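MdbA (Actinomyces oris, PDB 4Z7X) acts as a thiol-disulfide oxidoreductase with a thioredoxin-family fold, part of a disulfide bond-forming machine linked to sortase-mediated pilus assembly. Local coordinates at residues L21-A26 with L36-W41; P57-Y62 with V199-E204; I61-S66 with L94-L99; T78-Q83 with T215-L220. All coordinates share one frame; numbering follows the deposited sequence.

Contacts 2 and 3 form the buried core: they share I61 and Y62 and build strand 58-63 into the sheet from its two flanks, antiparallel to strand 198-201 in contact 2 and parallel to strand 91-96 in contact 3. They meet where D60 OD1 bonds H95 NE2. Contact 4 is also buried but joins two helices; its I81 touches I61, and its L217 touches L59. Contact 1, partly buried, closes a loop ahead of strand 41-43 and lies apart from contact 4, about 10 Å away at the nearest atoms. The chemistry follows place: regular backbone bonds and rings in the sheet, a carboxylate on backbone N-H groups between helices, one backbone bond and bridging water in the loop.

Contact 1: residues L21-A26 with L36-W41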
loop_
_atom_site.group_PDB
_atom_site.type_symbol
_atom_site.label_atom_id
_atom_site.label_comp_id
_atom_site.label_asym_id
_atom_site.label_seq_id
_atom_site.Cartn_x
_atom_site.Cartn_y
_atom_site.Cartn_z
ATOM N N LEU A 21 3.589 9.893 10.551
ATOM C CA LEU A 21 4.715 9.542 9.696
ATOM C C LEU A 21 5.862 10.024 10.512
ATOM O O LEU A 21 6.099 11.215 10.621
ATOM C CB LEU A 21 4.601 10.298 8.374
ATOM C CG LEU A 21 5.518 9.853 7.275
ATOM C CD1 LEU A 21 5.176 10.740 6.086
ATOM C CD2 LEU A 21 6.985 10.022 7.651
ATOM N N ALA A 22 6.541 9.095 11.119
ATOM C CA ALA A 22 7.443 9.407 12.177
ATOM C C ALA A 22 8.713 8.566 12.107
ATOM O O ALA A 22 9.447 8.455 13.134
ATOM C CB ALA A 22 6.749 9.217 13.530
ATOM N N THR A 23 8.993 8.006 10.909
ATOM C CA THR A 23 10.231 7.288 10.720
ATOM C C THR A 23 10.938 7.811 9.470
ATOM O O THR A 23 10.287 8.406 8.603
ATOM C CB THR A 23 9.963 5.786 10.581
ATOM O OG1 THR A 23 9.001 5.622 9.574
ATOM C CG2 THR A 23 9.404 5.178 11.877
ATOM N N ALA A 24 12.278 7.621 9.465
ATOM C CA ALA A 24 13.210 7.833 8.359
ATOM C C ALA A 24 13.317 6.596 7.445
ATOM O O ALA A 24 12.759 5.593 7.745
ATOM C CB ALA A 24 14.544 8.076 8.934
ATOM N N LYS A 25 14.057 6.686 6.346
ATOM C CA LYS A 25 14.177 5.578 5.403
ATOM C C LYS A 25 14.866 4.386 6.048
ATOM O O LYS A 25 15.796 4.535 6.872
ATOM C CB LYS A 25 14.944 6.007 4.146
ATOM C CG LYS A 25 14.205 7.048 3.340
ATOM C CD LYS A 25 13.120 6.476 2.471
ATOM C CE LYS A 25 12.176 7.564 1.922
ATOM N NZ LYS A 25 12.822 8.837 1.495
ATOM N N ALA A 26 14.426 3.204 5.669
ATOM C CA ALA A 26 15.053 1.960 6.162
ATOM C C ALA A 26 16.492 1.844 5.721
ATOM O O ALA A 26 17.334 1.421 6.502
ATOM C CB ALA A 26 14.277 0.744 5.691
ATOM N N LEU A 36 10.205 3.319 4.381
ATOM C CA LEU A 36 10.562 3.838 5.688
ATOM C C LEU A 36 10.908 2.720 6.670
ATOM O O LEU A 36 10.731 1.534 6.383
ATOM C CB LEU A 36 9.431 4.699 6.206
ATOM C CG LEU A 36 9.086 5.926 5.391
ATOM C CD1 LEU A 36 7.919 6.624 6.005
ATOM C CD2 LEU A 36 10.240 6.887 5.304
ATOM N N SER A 37 11.367 3.115 7.859
ATOM C CA SER A 37 11.885 2.174 8.835
ATOM C C SER A 37 10.805 1.262 9.408
ATOM O O SER A 37 11.115 0.251 10.039
ATOM C CB SER A 37 12.582 2.927 9.969
ATOM O OG SER A 37 11.687 3.786 10.642
ATOM N N ASP A 38 9.531 1.629 9.180
ATOM C CA ASP A 38 8.390 0.786 9.610
ATOM C C ASP A 38 7.750 0.011 8.474
ATOM O O ASP A 38 6.654 -0.499 8.620
ATOM C CB ASP A 38 7.346 1.595 10.367
ATOM C CG ASP A 38 6.607 2.568 9.487
ATOM O OD1 ASP A 38 7.066 2.757 8.316
ATOM O OD2 ASP A 38 5.603 3.168 9.967
ATOM N N ALA A 39 8.457 -0.093 7.353
ATOM C CA ALA A 39 8.012 -0.789 6.147
ATOM C C ALA A 39 7.019 -0.024 5.261
ATOM O O ALA A 39 6.660 -0.523 4.209
ATOM C CB ALA A 39 7.492 -2.196 6.443
ATOM N N SER A 40 6.627 1.187 5.673
ATOM C CA SER A 40 5.620 1.923 4.923
ATOM C C SER A 40 6.272 2.691 3.770
ATOM O O SER A 40 7.504 2.920 3.734
ATOM C CB SER A 40 4.834 2.913 5.818
ATOM O OG SER A 40 5.652 3.936 6.399
ATOM N N TRP A 41 5.431 3.140 2.844
ATOM C CA TRP A 41 5.842 4.113 1.851
ATOM C C TRP A 41 4.769 5.153 1.699
ATOM O O TRP A 41 3.611 4.898 2.031
ATOM C CB TRP A 41 6.227 3.488 0.528
ATOM C CG TRP A 41 5.167 2.973 -0.336
ATOM C CD1 TRP A 41 4.682 3.599 -1.435
ATOM C CD2 TRP A 41 4.509 1.680 -0.290
ATOM N NE1 TRP A 41 3.780 2.796 -2.074
ATOM C CE2 TRP A 41 3.646 1.622 -1.386
ATOM C CE3 TRP A 41 4.530 0.603 0.597
ATOM C CZ2 TRP A 41 2.855 0.507 -1.652
ATOM C CZ3 TRP A 41 3.734 -0.503 0.346
ATOM C CH2 TRP A 41 2.918 -0.546 -0.772
HETATM O O HOH W 1 6.348 5.857 9.631
HETATM O O HOH W 2 13.269 5.945 11.583
#
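The loop leading to strand 41-43 doubles back where K25 and L36 form a single backbone bridge, their CA atoms 4.0 Å apart. One direct hydrogen bond spans it: S37 N donates to A24 O over 2.8 Å. The carbonyl is met almost end-on (C=O...N 168°), yet the N-H is bent (131° at the hydrogen). L36 has the largest buried area of the contact, and its CB lies 3.5 Å from T23 OG1. With CG anti to the carbonyl carbon (chi1 -62°), branch CD1 reaches L21 CD2 at 3.9 Å, the leucines crossing at about a right angle, while CD2 sits near the carbonyl oxygens of T23 and A24. T23 and D38 are linked through water: one molecule is hydrogen-bonded to T23 OG1 (2.7 Å) and donates to D38 OD2. In 36-41, which makes a type I turn from L36 to A39, D38 OD1 takes two bonds from S40. The backbone N closes an Asx turn from above the carboxylate plane, and S40 OG meets the syn lone pair of OD1. D38 OD2 pairs with R191 in a salt bridge, and D38 packs on A187 of helix 178-190; L21 and L36 rest on T42, and W41 bonds L94 of strand 91-96 through its backbone.

Contact 2: residues P57-Y62 with V199-E204; sequences PVLDIY and VFFKGE
Backbone bonds pair D60 with F200: D60 N donates to F200 O at 2.8 Å, and F200 N returns a bond to D60 O at 3.0 Å. Further along, K202 N gives to V58 O. L59 with F201 and I61 with V199 are the flanking non-hydrogen-bonded pairs, and the axes of 58-62 and 199-201 run 173° apart in direction. Among apolar contacts, L59 CD1 meets V199 CG1 at 3.8 Å and also approaches F201 CB. The F201 ring, with CG anti to the backbone N (chi1 -179°), reaches back along the pairing so that CE1 lies 3.7 Å from P57 CB. It also touches L220 and V221 of helix 216-222. Were F201 an alanine, P57 would probably lose the ring it rests against, and a gap would open toward that helix. On the opposite face, which bears D60 and F200, Y62 CE1 touches F200 CE2 at 3.9 Å, and D60 CB lies at the edge of the F200 ring. Polar links include a water that donates to V58 O and to D60 OD2 while accepting from G203 N; D60 OD1 is held by H95 NE2. The type I' turn from F201 to E204, closed by reciprocal bonds between those two residues, leads into edge strand 204-205. This antiparallel pairing beside a parallel neighbour is characteristic of the mixed central sheet of the thioredoxin fold.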
loop_
_atom_site.group_PDB
_atom_site.type_symbol
_atom_site.label_atom_id
_atom_site.label_comp_id
_atom_site.label_asym_id
_atom_site.label_seq_id
_atom_site.Cartn_x
_atom_site.Cartn_y
_atom_site.Cartn_z
ATOM N N PRO A 57 -2.732 16.263 6.016
ATOM C CA PRO A 57 -2.557 15.351 7.121
ATOM C C PRO A 57 -2.395 13.918 6.655
ATOM O O PRO A 57 -2.833 13.555 5.564
ATOM C CB PRO A 57 -3.895 15.458 7.868
ATOM C CG PRO A 57 -4.555 16.637 7.362
ATOM C CD PRO A 57 -4.144 16.707 5.945
ATOM N N VAL A 58 -1.806 13.115 7.506
ATOM C CA VAL A 58 -1.488 11.739 7.200
ATOM C C VAL A 58 -2.678 10.810 7.293
ATOM O O VAL A 58 -3.302 10.692 8.353
ATOM C CB VAL A 58 -0.317 11.229 8.075
ATOM C CG1 VAL A 58 0.002 9.793 7.715
ATOM C CG2 VAL A 58 0.913 12.102 7.852
ATOM N N LEU A 59 -2.913 10.070 6.201
ATOM C CA LEU A 59 -3.865 8.940 6.187
ATOM C C LEU A 59 -3.040 7.652 6.077
ATOM O O LEU A 59 -2.388 7.409 5.043
ATOM C CB LEU A 59 -4.815 9.024 5.003
ATOM C CG LEU A 59 -5.879 7.950 4.896
ATOM C CD1 LEU A 59 -6.941 8.105 5.977
ATOM C CD2 LEU A 59 -6.487 8.013 3.491
ATOM N N ASP A 60 -3.039 6.868 7.159
ATOM C CA ASP A 60 -2.262 5.634 7.235
ATOM C C ASP A 60 -3.216 4.487 6.939
ATOM O O ASP A 60 -4.272 4.381 7.589
ATOM C CB ASP A 60 -1.769 5.415 8.682
ATOM C CG ASP A 60 -0.633 6.307 9.080
ATOM O OD1 ASP A 60 0.396 6.239 8.414
ATOM O OD2 ASP A 60 -0.753 7.071 10.094
ATOM N N ILE A 61 -2.844 3.611 6.027
ATOM C CA ILE A 61 -3.581 2.405 5.736
ATOM C C ILE A 61 -2.674 1.171 5.932
ATOM O O ILE A 61 -1.694 1.008 5.235
ATOM C CB ILE A 61 -4.161 2.385 4.301
ATOM C CG1 ILE A 61 -5.034 3.662 4.065
ATOM C CG2 ILE A 61 -4.991 1.136 4.106
ATOM C CD1 ILE A 61 -5.551 3.827 2.666
ATOM N N TYR A 62 -3.063 0.354 6.904
ATOM C CA TYR A 62 -2.430 -0.939 7.177
ATOM C C TYR A 62 -3.231 -1.999 6.435
ATOM O O TYR A 62 -4.465 -2.101 6.606
ATOM C CB TYR A 62 -2.383 -1.259 8.684
ATOM C CG TYR A 62 -1.426 -0.420 9.459
ATOM C CD1 TYR A 62 -1.743 0.876 9.873
ATOM C CD2 TYR A 62 -0.194 -0.923 9.804
ATOM C CE1 TYR A 62 -0.817 1.638 10.581
ATOM C CE2 TYR A 62 0.720 -0.187 10.540
ATOM C CZ TYR A 62 0.410 1.094 10.921
ATOM O OH TYR A 62 1.325 1.861 11.632
ATOM N N VAL A 199 -7.031 1.765 9.711
ATOM C CA VAL A 199 -6.839 3.111 9.149
ATOM C C VAL A 199 -6.727 4.147 10.271
ATOM O O VAL A 199 -7.500 4.143 11.239
ATOM C CB VAL A 199 -8.036 3.434 8.201
ATOM C CG1 VAL A 199 -7.937 4.826 7.617
ATOM C CG2 VAL A 199 -8.100 2.419 7.046
ATOM N N PHE A 200 -5.756 5.054 10.116
ATOM C CA PHE A 200 -5.613 6.209 10.991
ATOM C C PHE A 200 -5.618 7.464 10.140
ATOM O O PHE A 200 -5.132 7.462 8.991
ATOM C CB PHE A 200 -4.302 6.114 11.757
ATOM C CG PHE A 200 -4.216 4.949 12.674
ATOM C CD1 PHE A 200 -4.615 5.072 13.995
ATOM C CD2 PHE A 200 -3.651 3.750 12.240
ATOM C CE1 PHE A 200 -4.542 3.995 14.845
ATOM C CE2 PHE A 200 -3.558 2.663 13.086
ATOM C CZ PHE A 200 -4.004 2.789 14.402
ATOM N N PHE A 201 -6.182 8.529 10.691
ATOM C CA PHE A 201 -6.156 9.845 10.058
ATOM C C PHE A 201 -5.763 10.864 11.090
ATOM O O PHE A 201 -6.367 10.951 12.143
ATOM C CB PHE A 201 -7.497 10.206 9.406
ATOM C CG PHE A 201 -7.451 11.541 8.731
ATOM C CD1 PHE A 201 -6.575 11.768 7.697
ATOM C CD2 PHE A 201 -8.245 12.581 9.166
ATOM C CE1 PHE A 201 -6.505 13.010 7.090
ATOM C CE2 PHE A 201 -8.175 13.808 8.574
ATOM C CZ PHE A 201 -7.300 14.030 7.545
ATOM N N LYS A 202 -4.697 11.600 10.803
ATOM C CA LYS A 202 -4.073 12.475 11.800
ATOM C C LYS A 202 -3.768 11.742 13.112
ATOM O O LYS A 202 -3.921 12.306 14.208
ATOM C CB LYS A 202 -4.949 13.680 12.083
ATOM C CG LYS A 202 -5.230 14.522 10.869
ATOM C CD LYS A 202 -6.306 15.570 11.105
ATOM C CE LYS A 202 -5.731 16.775 11.810
ATOM N NZ LYS A 202 -6.716 17.868 11.938
ATOM N N GLY A 203 -3.326 10.513 12.996
ATOM C CA GLY A 203 -2.958 9.706 14.138
ATOM C C GLY A 203 -4.117 9.112 14.923
ATOM O O GLY A 203 -3.867 8.392 15.896
ATOM N N GLU A 204 -5.369 9.416 14.542
ATOM C CA GLU A 204 -6.566 8.934 15.250
ATOM C C GLU A 204 -7.179 7.774 14.477
ATOM O O GLU A 204 -7.255 7.802 13.266
ATOM C CB GLU A 204 -7.637 10.034 15.370
ATOM C CG GLU A 204 -7.243 11.286 16.151
ATOM C CD GLU A 204 -7.202 11.116 17.664
ATOM O OE1 GLU A 204 -6.369 11.811 18.293
ATOM O OE2 GLU A 204 -8.012 10.327 18.236
HETATM O O HOH W 3 -2.612 9.129 10.635
#

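Contact 3: residues I61-S66 with L94-L99; sequences IYFDYS and LHPCKL
I61 O accepts from H95 N over 2.8 Å, F63 N donates to H95 O over 3.0 Å, and F63 O takes C97 N at 2.9 Å. These bonds satisfy both backbone groups of H95 and of F63; P96, which separates H95 from C97, has no N-H to offer. C97 O is served by a water that donates to it and accepts from Y65 N. The H95 imidazole lies against the Y62 ring in an offset stack, centroids 4.0 Å apart and planes 19° from parallel, and H95 CB sits over that ring's face. The bond from H95 NE2 to D60 fixes the rotation of the imidazole. A valine in place of Y62 would probably leave this face of H95 without its stacking partner and the imidazole freer to tilt about its remaining bond to D60. The strands are the two parallel members of the beta-alpha-beta unit 58-63, 68-86, 91-96 of the thioredoxin fold, and F63 touches the probable CxxC motif at the helix start. F63 has CG between its backbone N and carbonyl carbon (chi1 73°), which brings the ring over P96 CA in a CH-pi contact; CZ is 3.8 Å from P96 CB. Both oxygens of D64 accept: OD1 closes an Asx turn with S66 N at 2.9 Å, 48° above the carboxylate plane, and also bonds T105 OG1, while OD2 receives L100 N.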
loop_
_atom_site.group_PDB
_atom_site.type_symbol
_atom_site.label_atom_id
_atom_site.label_comp_id
_atom_site.label_asym_id
_atom_site.label_seq_id
_atom_site.Cartn_x
_atom_site.Cartn_y
_atom_site.Cartn_z
ATOM N N ILE A 61 -2.844 3.611 6.027
ATOM C CA ILE A 61 -3.581 2.405 5.736
ATOM C C ILE A 61 -2.674 1.171 5.932
ATOM O O ILE A 61 -1.694 1.008 5.235
ATOM C CB ILE A 61 -4.161 2.385 4.301
ATOM C CG1 ILE A 61 -5.034 3.662 4.065
ATOM C CG2 ILE A 61 -4.991 1.136 4.106
ATOM C CD1 ILE A 61 -5.551 3.827 2.666
ATOM N N TYR A 62 -3.063 0.354 6.904
ATOM C CA TYR A 62 -2.430 -0.939 7.177
ATOM C C TYR A 62 -3.231 -1.999 6.435
ATOM O O TYR A 62 -4.465 -2.101 6.606
ATOM C CB TYR A 62 -2.383 -1.259 8.684
ATOM C CG TYR A 62 -1.426 -0.420 9.459
ATOM C CD1 TYR A 62 -1.743 0.876 9.873
ATOM C CD2 TYR A 62 -0.194 -0.923 9.804
ATOM C CE1 TYR A 62 -0.817 1.638 10.581
ATOM C CE2 TYR A 62 0.720 -0.187 10.540
ATOM C CZ TYR A 62 0.410 1.094 10.921
ATOM O OH TYR A 62 1.325 1.861 11.632
ATOM N N PHE A 63 -2.537 -2.769 5.605
ATOM C CA PHE A 63 -3.209 -3.700 4.693
ATOM C C PHE A 63 -2.378 -4.955 4.465
ATOM O O PHE A 63 -1.180 -5.000 4.758
ATOM C CB PHE A 63 -3.449 -3.005 3.358
ATOM C CG PHE A 63 -2.203 -2.826 2.546
ATOM C CD1 PHE A 63 -1.362 -1.743 2.719
ATOM C CD2 PHE A 63 -1.799 -3.838 1.704
ATOM C CE1 PHE A 63 -0.196 -1.660 1.980
ATOM C CE2 PHE A 63 -0.653 -3.758 0.964
ATOM C CZ PHE A 63 0.172 -2.662 1.115
ATOM N N ASP A 64 -3.068 -5.993 3.992
ATOM C CA ASP A 64 -2.465 -7.244 3.505
ATOM C C ASP A 64 -3.043 -7.498 2.103
ATOM O O ASP A 64 -4.265 -7.503 1.932
ATOM C CB ASP A 64 -2.835 -8.394 4.465
ATOM C CG ASP A 64 -2.166 -9.720 4.127
ATOM O OD1 ASP A 64 -1.788 -9.918 2.971
ATOM O OD2 ASP A 64 -2.068 -10.599 5.023
ATOM N N TYR A 65 -2.176 -7.682 1.127
ATOM C CA TYR A 65 -2.585 -8.031 -0.224
ATOM C C TYR A 65 -3.484 -9.261 -0.339
ATOM O O TYR A 65 -4.184 -9.411 -1.342
ATOM C CB TYR A 65 -1.381 -8.185 -1.177
ATOM C CG TYR A 65 -0.705 -6.872 -1.558
ATOM C CD1 TYR A 65 -1.422 -5.888 -2.203
ATOM C CD2 TYR A 65 0.607 -6.602 -1.214
ATOM C CE1 TYR A 65 -0.852 -4.695 -2.562
ATOM C CE2 TYR A 65 1.201 -5.400 -1.549
ATOM C CZ TYR A 65 0.464 -4.443 -2.206
ATOM O OH TYR A 65 1.037 -3.252 -2.507
ATOM N N SER A 66 -3.443 -10.135 0.655
ATOM C CA SER A 66 -4.273 -11.347 0.672
ATOM C C SER A 66 -5.532 -11.248 1.537
ATOM O O SER A 66 -6.220 -12.257 1.736
ATOM C CB SER A 66 -3.455 -12.545 1.143
ATOM O OG SER A 66 -2.432 -12.856 0.212
ATOM N N LEU A 94 1.160 3.926 3.152
ATOM C CA LEU A 94 0.735 2.538 2.962
ATOM C C LEU A 94 1.640 1.640 3.767
ATOM O O LEU A 94 2.843 1.719 3.627
ATOM C CB LEU A 94 0.761 2.141 1.492
ATOM C CG LEU A 94 -0.221 2.898 0.591
ATOM C CD1 LEU A 94 -0.090 2.473 -0.858
ATOM C CD2 LEU A 94 -1.636 2.743 1.044
ATOM N N HIS A 95 1.026 0.817 4.627
ATOM C CA HIS A 95 1.756 -0.045 5.571
ATOM C C HIS A 95 1.427 -1.513 5.284
ATOM O O HIS A 95 0.356 -1.975 5.654
ATOM C CB HIS A 95 1.366 0.243 7.017
ATOM C CG HIS A 95 1.618 1.635 7.493
ATOM N ND1 HIS A 95 2.593 1.944 8.428
ATOM C CD2 HIS A 95 0.978 2.801 7.215
ATOM C CE1 HIS A 95 2.543 3.241 8.698
ATOM N NE2 HIS A 95 1.561 3.781 7.990
ATOM N N PRO A 96 2.350 -2.252 4.643
ATOM C CA PRO A 96 2.071 -3.634 4.268
ATOM C C PRO A 96 2.334 -4.581 5.425
ATOM O O PRO A 96 3.212 -4.339 6.229
ATOM C CB PRO A 96 3.084 -3.884 3.149
ATOM C CG PRO A 96 4.265 -3.073 3.572
ATOM C CD PRO A 96 3.681 -1.831 4.191
ATOM N N CYS A 97 1.568 -5.656 5.480
ATOM C CA CYS A 97 1.884 -6.792 6.328
ATOM C C CYS A 97 1.431 -8.112 5.732
ATOM O O CYS A 97 0.830 -8.151 4.674
ATOM C CB CYS A 97 1.296 -6.564 7.730
ATOM S SG CYS A 97 -0.495 -6.726 7.785
ATOM N N LYS A 98 1.754 -9.196 6.417
ATOM C CA LYS A 98 1.397 -10.537 5.995
ATOM C C LYS A 98 0.595 -11.214 7.112
ATOM O O LYS A 98 0.843 -12.378 7.466
ATOM C CB LYS A 98 2.679 -11.306 5.637
ATOM C CG LYS A 98 2.490 -12.641 4.921
ATOM C CD LYS A 98 3.816 -13.185 4.360
ATOM C CE LYS A 98 3.702 -14.628 3.917
ATOM N NZ LYS A 98 4.987 -15.241 3.488
ATOM N N LEU A 99 -0.386 -10.499 7.646
ATOM C CA LEU A 99 -1.165 -11.006 8.768
ATOM C C LEU A 99 -1.798 -12.369 8.483
ATOM O O LEU A 99 -1.832 -13.225 9.348
ATOM C CB LEU A 99 -2.249 -9.980 9.105
ATOM C CG LEU A 99 -3.139 -10.303 10.293
ATOM C CD1 LEU A 99 -2.302 -10.382 11.572
ATOM C CD2 LEU A 99 -4.204 -9.251 10.441
HETATM O O HOH W 4 0.616 -6.978 2.177
#

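Contact 4: residues T78-Q83 with T215-L220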
loop_
_atom_site.group_PDB
_atom_site.type_symbol
_atom_site.label_atom_id
_atom_site.label_comp_id
_atom_site.label_asym_id
_atom_site.label_seq_id
_atom_site.Cartn_x
_atom_site.Cartn_y
_atom_site.Cartn_z
ATOM N N THR A 78 -10.272 3.723 -3.926
ATOM C CA THR A 78 -9.130 4.124 -4.771
ATOM C C THR A 78 -9.346 5.451 -5.485
ATOM O O THR A 78 -8.439 6.270 -5.555
ATOM C CB THR A 78 -8.660 3.023 -5.750
ATOM O OG1 THR A 78 -7.541 3.500 -6.512
ATOM C CG2 THR A 78 -9.789 2.559 -6.701
ATOM N N GLN A 79 -10.535 5.663 -6.021
ATOM C CA GLN A 79 -10.784 6.885 -6.777
ATOM C C GLN A 79 -10.630 8.106 -5.874
ATOM O O GLN A 79 -9.941 9.080 -6.237
ATOM C CB GLN A 79 -12.171 6.839 -7.389
ATOM C CG GLN A 79 -12.413 7.994 -8.307
ATOM C CD GLN A 79 -11.611 7.908 -9.600
ATOM O OE1 GLN A 79 -11.139 6.826 -10.060
ATOM N NE2 GLN A 79 -11.418 9.063 -10.196
ATOM N N GLU A 80 -11.221 8.064 -4.689
ATOM C CA GLU A 80 -11.154 9.256 -3.807
ATOM C C GLU A 80 -9.775 9.424 -3.153
ATOM O O GLU A 80 -9.355 10.527 -2.889
ATOM C CB GLU A 80 -12.262 9.273 -2.745
ATOM C CG GLU A 80 -12.162 8.244 -1.638
ATOM C CD GLU A 80 -13.133 8.533 -0.512
ATOM O OE1 GLU A 80 -13.500 7.582 0.219
ATOM O OE2 GLU A 80 -13.544 9.718 -0.341
ATOM N N ILE A 81 -9.075 8.320 -2.888
ATOM C CA ILE A 81 -7.717 8.451 -2.377
ATOM C C ILE A 81 -6.839 9.146 -3.429
ATOM O O ILE A 81 -6.052 10.049 -3.116
ATOM C CB ILE A 81 -7.136 7.097 -2.001
ATOM C CG1 ILE A 81 -7.869 6.603 -0.753
ATOM C CG2 ILE A 81 -5.633 7.190 -1.813
ATOM C CD1 ILE A 81 -7.558 5.200 -0.308
ATOM N N ASN A 82 -6.920 8.688 -4.680
ATOM C CA ASN A 82 -6.185 9.343 -5.763
ATOM C C ASN A 82 -6.583 10.812 -5.902
ATOM O O ASN A 82 -5.718 11.678 -6.157
ATOM C CB ASN A 82 -6.395 8.621 -7.082
ATOM C CG ASN A 82 -5.633 7.317 -7.134
ATOM O OD1 ASN A 82 -4.729 7.110 -6.338
ATOM N ND2 ASN A 82 -6.010 6.429 -8.023
ATOM N N GLN A 83 -7.890 11.113 -5.714
ATOM C CA GLN A 83 -8.354 12.488 -5.820
ATOM C C GLN A 83 -7.825 13.332 -4.692
ATOM O O GLN A 83 -7.379 14.446 -4.935
ATOM C CB GLN A 83 -9.862 12.550 -5.893
ATOM C CG GLN A 83 -10.354 13.898 -6.278
ATOM C CD GLN A 83 -9.948 14.288 -7.673
ATOM O OE1 GLN A 83 -10.015 13.484 -8.610
ATOM N NE2 GLN A 83 -9.534 15.544 -7.826
ATOM N N THR A 215 -17.107 8.219 -1.135
ATOM C CA THR A 215 -16.709 9.569 -0.750
ATOM C C THR A 215 -16.502 9.717 0.751
ATOM O O THR A 215 -16.307 10.837 1.250
ATOM C CB THR A 215 -17.777 10.587 -1.162
ATOM O OG1 THR A 215 -19.040 10.198 -0.608
ATOM C CG2 THR A 215 -17.855 10.639 -2.632
ATOM N N SER A 216 -16.550 8.607 1.467
ATOM C CA SER A 216 -16.470 8.686 2.928
ATOM C C SER A 216 -15.120 9.166 3.471
ATOM O O SER A 216 -15.105 9.873 4.466
ATOM C CB SER A 216 -16.938 7.399 3.585
ATOM O OG SER A 216 -16.267 6.282 3.068
ATOM N N LEU A 217 -14.000 8.862 2.810
ATOM C CA LEU A 217 -12.711 9.399 3.259
ATOM C C LEU A 217 -12.672 10.903 2.996
ATOM O O LEU A 217 -12.148 11.667 3.805
ATOM C CB LEU A 217 -11.476 8.700 2.619
ATOM C CG LEU A 217 -11.275 7.259 3.117
ATOM C CD1 LEU A 217 -10.317 6.575 2.178
ATOM C CD2 LEU A 217 -10.746 7.236 4.540
ATOM N N THR A 218 -13.186 11.329 1.856
ATOM C CA THR A 218 -13.237 12.753 1.535
ATOM C C THR A 218 -14.022 13.552 2.577
ATOM O O THR A 218 -13.568 14.609 3.051
ATOM C CB THR A 218 -13.746 12.953 0.106
ATOM O OG1 THR A 218 -12.897 12.240 -0.784
ATOM C CG2 THR A 218 -13.768 14.388 -0.258
ATOM N N GLU A 219 -15.154 12.999 2.980
ATOM C CA GLU A 219 -15.974 13.605 4.036
ATOM C C GLU A 219 -15.250 13.709 5.363
ATOM O O GLU A 219 -15.314 14.750 6.025
ATOM C CB GLU A 219 -17.274 12.841 4.194
ATOM C CG GLU A 219 -18.163 12.941 2.950
ATOM C CD GLU A 219 -19.152 11.792 2.794
ATOM O OE1 GLU A 219 -19.393 11.030 3.771
ATOM O OE2 GLU A 219 -19.706 11.654 1.679
ATOM N N LEU A 220 -14.533 12.653 5.727
ATOM C CA LEU A 220 -13.702 12.663 6.927
ATOM C C LEU A 220 -12.628 13.744 6.838
ATOM O O LEU A 220 -12.440 14.528 7.755
ATOM C CB LEU A 220 -13.054 11.299 7.091
ATOM C CG LEU A 220 -11.993 11.182 8.202
ATOM C CD1 LEU A 220 -12.563 11.555 9.568
ATOM C CD2 LEU A 220 -11.364 9.806 8.216
#
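E80 places CG between its backbone N and carbonyl carbon (chi1 70°) and then runs extended, which carries its carboxylate across to L217 and T218. T218 meets it with OG1 anti to the carbonyl carbon (chi1 -57°), beside its own backbone N, so hydroxyl and amide converge on one oxygen. The motif is a carboxylate bound at the N-terminal turn of helix 216-222, here offered by helix 68-86 of the thioredoxin fold; the axes of the short segments approach to 9.4 Å, their directions 38° apart. OE2 of E80 accepts twice, from T218 OG1 at 2.6 Å through its anti lone pair and from T218 N at 2.7 Å, the amide coming from above the carboxylate plane. OE1 accepts from L217 N at 2.9 Å, on the syn side but out of the plane, and also from H77 ND1. Four donors thus grip the group across its two oxygens and fix its rotation. Their number, and the partial positive charge expected at a helix start, would probably favour an ionised carboxylate. T215 occupies the N-cap position but makes no capping bond with its side chain; its OG1 instead donates to E219 OE2 at 2.8 Å. S216, next in line, turns OG to T213 O. Beside the polar grip, L217 crosses E80 at about a right angle, its CB 3.3 Å from the carboxylate oxygen E80 OE1; the apolar contact is made by its CD1, 3.8 Å from I81 CG1.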